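Local coordinates for ABC transporter periplasmic peptide-binding protein (Pseudoalteromonas, PDB 4QFL) that binds dipeptides in the periplasm, probably handing them to an ABC transporter for uptake into the cell, at residues N43-T48 with V184-E189; F122-D127 with H133-A138. All coordinates share one frame; numbering follows the deposited sequence.

Contact 1 of 2, residues N43-T48 with V184-E189; sequences NPQVTT and VVLSKE. With PHE (phenylalanine), chain D; ALA (alanine), chain C.
Q45 NE2 is held by two acceptors, the backbone O of T121 and a water that takes its N-H at 3.0 Å from NE2 and donates in turn to V184 O at 2.8 Å, so a single water ties the two segments together. At the other end of the same carboxamide, whose face meets L186, OE1 accepts a hydrogen bond from N43 ND2 at 3.1 Å, nearly straight at 175° at the hydrogen, the acceptor lying in the plane of the N43 amide. N43 closes the arrangement from its other end: with CG anti to the backbone N (chi1 173°), its OD1 takes Q45 N at 2.9 Å, the donor standing well above the carbonyl plane. This is an Asx turn, and it leads into the short 3-10 turn 44-46, in the loop between strand 30-35 and helix 50-60. Against this polar ring the methyl CD1 of L186 lies over one face of the Q45 carboxamide, 3.6 Å from Q45 OE1, and also abuts N43 ND2 at 4.0 Å. P44 supplies the apolar half: the ring's CG meets the fork of V184, 3.9 Å from CG2, the two side chains crossing at about a right angle. Beyond the 3-10 turn the loop reaches the dipeptide, where T48 O accepts from the N of the bound phenylalanine at 2.9 Å.

Contact 2 of 2, residues F122-D127 with H133-A138; sequences FSRLFD and HFVGDA
The C-terminal end of helix 115-126 is met by the loop that leads on to helix 141-145, and H133 is the residue that makes the join. Its imidazole ND1 donates to R124 O at 2.9 Å, with an angle of 165° at the hydrogen and the acceptor close to the ring plane, which makes this a well-aligned edge-on bond. CG lies anti to the backbone N (chi1 -177°), swinging the ring across to the carbonyls of R124 and L125. Next to the bonded carbonyl, L125 O approaches the same ring edge, 3.2 Å from H133 CE1, while D127 lies on one face with its carbonyl carbon offset toward the rim and its O 3.2 Å from H133 CB. Losing the ring to an alanine here would probably leave R124 O without its imidazole donor and take away the ring that L125 O and D127 pack against. The other point of touch is V135: the extended R124 chain carries its guanidinium across the valine at about a right angle, NH2 lying 3.9 Å from V135 CG1, with V135 O at the guanidinium edge but too far for a hydrogen bond. The charge of R124 is engaged elsewhere, NH2 in a salt bridge to D204 and NE with Y140 OH. After V135 the chain reverses in a type II' turn, V135 to A138, with G136 at positive phi. The chain leaving helix 115-126 thus turns back so that a loop histidine bonds to a carbonyl late in that helix, on the way to helix 141-145.

Contact 2 is nested in sequence within the loop closed by contact 1, and their centres lie 10 Å apart on the same side of the chain's centre. The two meet directly along helix 115-126: Q45 OE1 lies 3.6 Å from R124 CD, and Q45 NE2 lies 3.6 Å from L125 CD2. D204 joins them, since the same carboxylate that holds R124 also accepts from N43 ND2 through OD1. The dipeptide is reached from contact 1 through T48, which belongs to both the phenylalanine and the alanine pockets; the side chain of T48 also touches P141 and Y142 of helix 141-145, to which the 133-138 loop leads.

Contact 1 of 2, residues N43-T48 with V184-E189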
loop_
_atom_site.group_PDB
_atom_site.type_symbol
_atom_site.label_atom_id
_atom_site.label_comp_id
_atom_site.label_asym_id
_atom_site.label_seq_id
_atom_site.Cartn_x
_atom_site.Cartn_y
_atom_site.Cartn_z
ATOM N N ASN A 43 -4.374 2.951 -13.527
ATOM C CA ASN A 43 -4.433 4.204 -12.795
ATOM C C ASN A 43 -4.299 3.968 -11.294
ATOM O O ASN A 43 -5.175 3.363 -10.677
ATOM C CB ASN A 43 -5.737 4.933 -13.106
ATOM C CG ASN A 43 -5.933 6.155 -12.254
ATOM O OD1 ASN A 43 -5.023 6.593 -11.546
ATOM N ND2 ASN A 43 -7.130 6.725 -12.320
ATOM N N PRO A 44 -3.202 4.461 -10.694
ATOM C CA PRO A 44 -2.901 4.233 -9.272
ATOM C C PRO A 44 -3.983 4.749 -8.324
ATOM O O PRO A 44 -4.068 4.284 -7.191
ATOM C CB PRO A 44 -1.601 5.019 -9.060
ATOM C CG PRO A 44 -0.988 5.109 -10.422
ATOM C CD PRO A 44 -2.131 5.206 -11.376
ATOM N N GLN A 45 -4.776 5.708 -8.786
ATOM C CA GLN A 45 -5.856 6.299 -7.995
ATOM C C GLN A 45 -6.886 5.307 -7.469
ATOM O O GLN A 45 -7.477 5.518 -6.413
ATOM C CB GLN A 45 -6.605 7.341 -8.828
ATOM C CG GLN A 45 -5.806 8.582 -9.157
ATOM C CD GLN A 45 -6.671 9.628 -9.816
ATOM O OE1 GLN A 45 -7.570 9.299 -10.588
ATOM N NE2 GLN A 45 -6.417 10.894 -9.506
ATOM N N VAL A 46 -7.104 4.232 -8.220
ATOM C CA VAL A 46 -8.238 3.356 -7.980
ATOM C C VAL A 46 -7.922 2.132 -7.105
ATOM O O VAL A 46 -8.782 1.277 -6.879
ATOM C CB VAL A 46 -8.890 2.934 -9.317
ATOM C CG1 VAL A 46 -9.185 4.167 -10.178
ATOM C CG2 VAL A 46 -8.019 1.974 -10.069
ATOM N N THR A 47 -6.697 2.066 -6.591
ATOM C CA THR A 47 -6.288 0.922 -5.797
ATOM C C THR A 47 -5.357 1.304 -4.645
ATOM O O THR A 47 -4.694 2.345 -4.693
ATOM C CB THR A 47 -5.563 -0.096 -6.683
ATOM O OG1 THR A 47 -5.459 -1.337 -5.989
ATOM C CG2 THR A 47 -4.173 0.400 -7.013
ATOM N N THR A 48 -5.332 0.463 -3.607
ATOM C CA THR A 48 -4.293 0.516 -2.595
ATOM C C THR A 48 -3.512 -0.793 -2.572
ATOM O O THR A 48 -2.849 -1.109 -1.589
ATOM C CB THR A 48 -4.848 0.765 -1.196
ATOM O OG1 THR A 48 -5.745 -0.292 -0.839
ATOM C CG2 THR A 48 -5.574 2.088 -1.148
ATOM N N VAL A 184 -0.478 10.374 -8.473
ATOM C CA VAL A 184 0.207 10.667 -9.731
ATOM C C VAL A 184 -0.561 11.704 -10.505
ATOM O O VAL A 184 -1.741 11.933 -10.242
ATOM C CB VAL A 184 0.362 9.435 -10.611
ATOM C CG1 VAL A 184 1.125 8.341 -9.866
ATOM C CG2 VAL A 184 -0.992 8.942 -11.084
ATOM N N VAL A 185 0.113 12.324 -11.464
ATOM C CA VAL A 185 -0.514 13.301 -12.353
ATOM C C VAL A 185 -1.006 12.686 -13.667
ATOM O O VAL A 185 -0.238 12.029 -14.380
ATOM C CB VAL A 185 0.462 14.439 -12.685
ATOM C CG1 VAL A 185 -0.166 15.391 -13.688
ATOM C CG2 VAL A 185 0.849 15.170 -11.416
ATOM N N LEU A 186 -2.278 12.918 -13.987
ATOM C CA LEU A 186 -2.889 12.369 -15.196
ATOM C C LEU A 186 -3.025 13.408 -16.306
ATOM O O LEU A 186 -2.821 14.596 -16.078
ATOM C CB LEU A 186 -4.270 11.788 -14.878
ATOM C CG LEU A 186 -4.319 10.767 -13.743
ATOM C CD1 LEU A 186 -5.752 10.305 -13.501
ATOM C CD2 LEU A 186 -3.447 9.609 -14.105
ATOM N N SER A 187 -3.378 12.942 -17.503
ATOM C CA SER A 187 -3.560 13.807 -18.671
ATOM C C SER A 187 -4.994 14.295 -18.860
ATOM O O SER A 187 -5.893 13.501 -19.151
ATOM C CB SER A 187 -3.147 13.084 -19.951
ATOM O OG SER A 187 -3.545 13.847 -21.082
ATOM N N LYS A 188 -5.200 15.601 -18.726
ATOM C CA LYS A 188 -6.506 16.178 -18.997
ATOM C C LYS A 188 -6.841 16.110 -20.478
ATOM O O LYS A 188 -7.980 15.813 -20.852
ATOM C CB LYS A 188 -6.606 17.618 -18.509
ATOM C CG LYS A 188 -8.027 18.143 -18.622
ATOM C CD LYS A 188 -8.178 19.569 -18.153
ATOM C CE LYS A 188 -9.634 19.989 -18.259
ATOM N NZ LYS A 188 -9.864 21.394 -17.826
ATOM N N GLU A 189 -5.860 16.381 -21.330
ATOM C CA GLU A 189 -6.128 16.332 -22.762
ATOM C C GLU A 189 -6.602 14.946 -23.187
ATOM O O GLU A 189 -7.570 14.816 -23.926
ATOM C CB GLU A 189 -4.922 16.767 -23.589
ATOM C CG GLU A 189 -5.219 16.752 -25.084
ATOM C CD GLU A 189 -4.068 17.262 -25.923
ATOM O OE1 GLU A 189 -2.940 17.326 -25.392
ATOM O OE2 GLU A 189 -4.294 17.597 -27.111
HETATM N N PHE D . -1.430 -2.598 0.449
HETATM C CA PHE D . -1.503 -4.012 0.795
HETATM C C PHE D . -0.394 -4.769 0.102
HETATM O O PHE D . 0.146 -5.726 0.646
HETATM C CB PHE D . -2.838 -4.598 0.347
HETATM C CG PHE D . -4.002 -4.141 1.155
HETATM C CD1 PHE D . -3.956 -4.169 2.539
HETATM C CD2 PHE D . -5.145 -3.690 0.535
HETATM C CE1 PHE D . -5.026 -3.763 3.287
HETATM C CE2 PHE D . -6.223 -3.282 1.276
HETATM C CZ PHE D . -6.167 -3.313 2.655
HETATM O OXT PHE D . -0.021 -4.439 -1.025
HETATM N N ALA C . 0.079 0.550 1.395
HETATM C CA ALA C . -0.451 -0.368 0.391
HETATM C C ALA C . -0.475 -1.800 0.923
HETATM O O ALA C . 0.350 -2.170 1.758
HETATM C CB ALA C . 0.373 -0.285 -0.898
HETATM O O HOH W 1 -3.700 11.079 -8.370
#

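Contact 2 of 2, residues F122-D127 with H133-A138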
loop_
_atom_site.group_PDB
_atom_site.type_symbol
_atom_site.label_atom_id
_atom_site.label_comp_id
_atom_site.label_asym_id
_atom_site.label_seq_id
_atom_site.Cartn_x
_atom_site.Cartn_y
_atom_site.Cartn_z
ATOM N N PHE A 122 -6.711 15.885 -9.676
ATOM C CA PHE A 122 -7.092 15.898 -8.268
ATOM C C PHE A 122 -8.547 16.286 -8.001
ATOM O O PHE A 122 -9.137 15.821 -7.024
ATOM C CB PHE A 122 -6.063 16.658 -7.416
ATOM C CG PHE A 122 -4.715 15.979 -7.401
ATOM C CD1 PHE A 122 -4.503 14.856 -6.617
ATOM C CD2 PHE A 122 -3.695 16.409 -8.233
ATOM C CE1 PHE A 122 -3.301 14.207 -6.632
ATOM C CE2 PHE A 122 -2.485 15.755 -8.252
ATOM C CZ PHE A 122 -2.293 14.646 -7.455
ATOM N N SER A 123 -9.146 17.086 -8.876
ATOM C CA SER A 123 -10.566 17.349 -8.733
ATOM C C SER A 123 -11.371 16.103 -9.096
ATOM O O SER A 123 -12.502 15.958 -8.654
ATOM C CB SER A 123 -11.016 18.561 -9.549
ATOM O OG SER A 123 -10.989 18.287 -10.936
ATOM N N ARG A 124 -10.796 15.190 -9.875
ATOM C CA ARG A 124 -11.480 13.922 -10.137
ATOM C C ARG A 124 -11.856 13.212 -8.829
ATOM O O ARG A 124 -12.852 12.495 -8.758
ATOM C CB ARG A 124 -10.629 12.993 -11.017
ATOM C CG ARG A 124 -11.242 11.604 -11.201
ATOM C CD ARG A 124 -10.484 10.713 -12.173
ATOM N NE ARG A 124 -11.196 9.448 -12.373
ATOM C CZ ARG A 124 -10.725 8.433 -13.091
ATOM N NH1 ARG A 124 -9.541 8.525 -13.679
ATOM N NH2 ARG A 124 -11.430 7.322 -13.213
ATOM N N LEU A 125 -11.055 13.419 -7.791
ATOM C CA LEU A 125 -11.277 12.753 -6.505
ATOM C C LEU A 125 -12.395 13.374 -5.656
ATOM O O LEU A 125 -13.223 12.654 -5.098
ATOM C CB LEU A 125 -9.981 12.718 -5.684
ATOM C CG LEU A 125 -8.726 12.257 -6.411
ATOM C CD1 LEU A 125 -7.516 12.508 -5.521
ATOM C CD2 LEU A 125 -8.829 10.789 -6.802
ATOM N N PHE A 126 -12.428 14.699 -5.561
ATOM C CA PHE A 126 -13.331 15.343 -4.611
ATOM C C PHE A 126 -14.512 16.054 -5.255
ATOM O O PHE A 126 -15.485 16.371 -4.579
ATOM C CB PHE A 126 -12.574 16.347 -3.742
ATOM C CG PHE A 126 -12.049 17.527 -4.506
ATOM C CD1 PHE A 126 -12.895 18.540 -4.908
ATOM C CD2 PHE A 126 -10.708 17.625 -4.820
ATOM C CE1 PHE A 126 -12.418 19.619 -5.614
ATOM C CE2 PHE A 126 -10.229 18.707 -5.526
ATOM C CZ PHE A 126 -11.085 19.708 -5.923
ATOM N N ASP A 127 -14.417 16.328 -6.548
ATOM C CA ASP A 127 -15.436 17.120 -7.218
ATOM C C ASP A 127 -16.415 16.226 -7.949
ATOM O O ASP A 127 -16.068 15.608 -8.947
ATOM C CB ASP A 127 -14.780 18.089 -8.200
ATOM C CG ASP A 127 -15.725 19.166 -8.690
ATOM O OD1 ASP A 127 -16.961 19.008 -8.559
ATOM O OD2 ASP A 127 -15.221 20.171 -9.228
ATOM N N HIS A 133 -15.326 11.878 -12.132
ATOM C CA HIS A 133 -15.538 11.532 -10.736
ATOM C C HIS A 133 -16.174 10.158 -10.591
ATOM O O HIS A 133 -15.750 9.356 -9.760
ATOM C CB HIS A 133 -16.397 12.573 -10.025
ATOM C CG HIS A 133 -16.584 12.288 -8.568
ATOM N ND1 HIS A 133 -15.533 12.258 -7.676
ATOM C CD2 HIS A 133 -17.695 11.992 -7.852
ATOM C CE1 HIS A 133 -15.991 11.973 -6.470
ATOM N NE2 HIS A 133 -17.300 11.807 -6.550
ATOM N N PHE A 134 -17.187 9.887 -11.404
ATOM C CA PHE A 134 -17.924 8.628 -11.305
ATOM C C PHE A 134 -17.505 7.574 -12.338
ATOM O O PHE A 134 -18.192 6.563 -12.513
ATOM C CB PHE A 134 -19.430 8.877 -11.410
ATOM C CG PHE A 134 -19.995 9.704 -10.291
ATOM C CD1 PHE A 134 -20.134 9.173 -9.023
ATOM C CD2 PHE A 134 -20.413 11.000 -10.518
ATOM C CE1 PHE A 134 -20.660 9.935 -7.996
ATOM C CE2 PHE A 134 -20.941 11.765 -9.497
ATOM C CZ PHE A 134 -21.068 11.234 -8.241
ATOM N N VAL A 135 -16.386 7.794 -13.017
ATOM C CA VAL A 135 -15.933 6.822 -14.002
ATOM C C VAL A 135 -15.333 5.611 -13.327
ATOM O O VAL A 135 -14.716 5.719 -12.268
ATOM C CB VAL A 135 -14.921 7.416 -14.985
ATOM C CG1 VAL A 135 -14.185 6.311 -15.729
ATOM C CG2 VAL A 135 -15.630 8.335 -15.946
ATOM N N GLY A 136 -15.533 4.453 -13.945
ATOM C CA GLY A 136 -15.001 3.215 -13.418
ATOM C C GLY A 136 -15.906 2.712 -12.321
ATOM O O GLY A 136 -17.132 2.683 -12.481
ATOM N N ASP A 137 -15.314 2.314 -11.202
ATOM C CA ASP A 137 -16.117 1.872 -10.071
ATOM C C ASP A 137 -16.493 3.054 -9.191
ATOM O O ASP A 137 -17.319 2.927 -8.287
ATOM C CB ASP A 137 -15.391 0.790 -9.278
ATOM C CG ASP A 137 -15.363 -0.530 -10.011
ATOM O OD1 ASP A 137 -16.419 -0.938 -10.541
ATOM O OD2 ASP A 137 -14.285 -1.153 -10.078
ATOM N N ALA A 138 -15.902 4.206 -9.487
ATOM C CA ALA A 138 -16.087 5.393 -8.670
ATOM C C ALA A 138 -15.429 5.228 -7.293
ATOM O O ALA A 138 -15.827 5.864 -6.323
ATOM C CB ALA A 138 -17.555 5.712 -8.533
#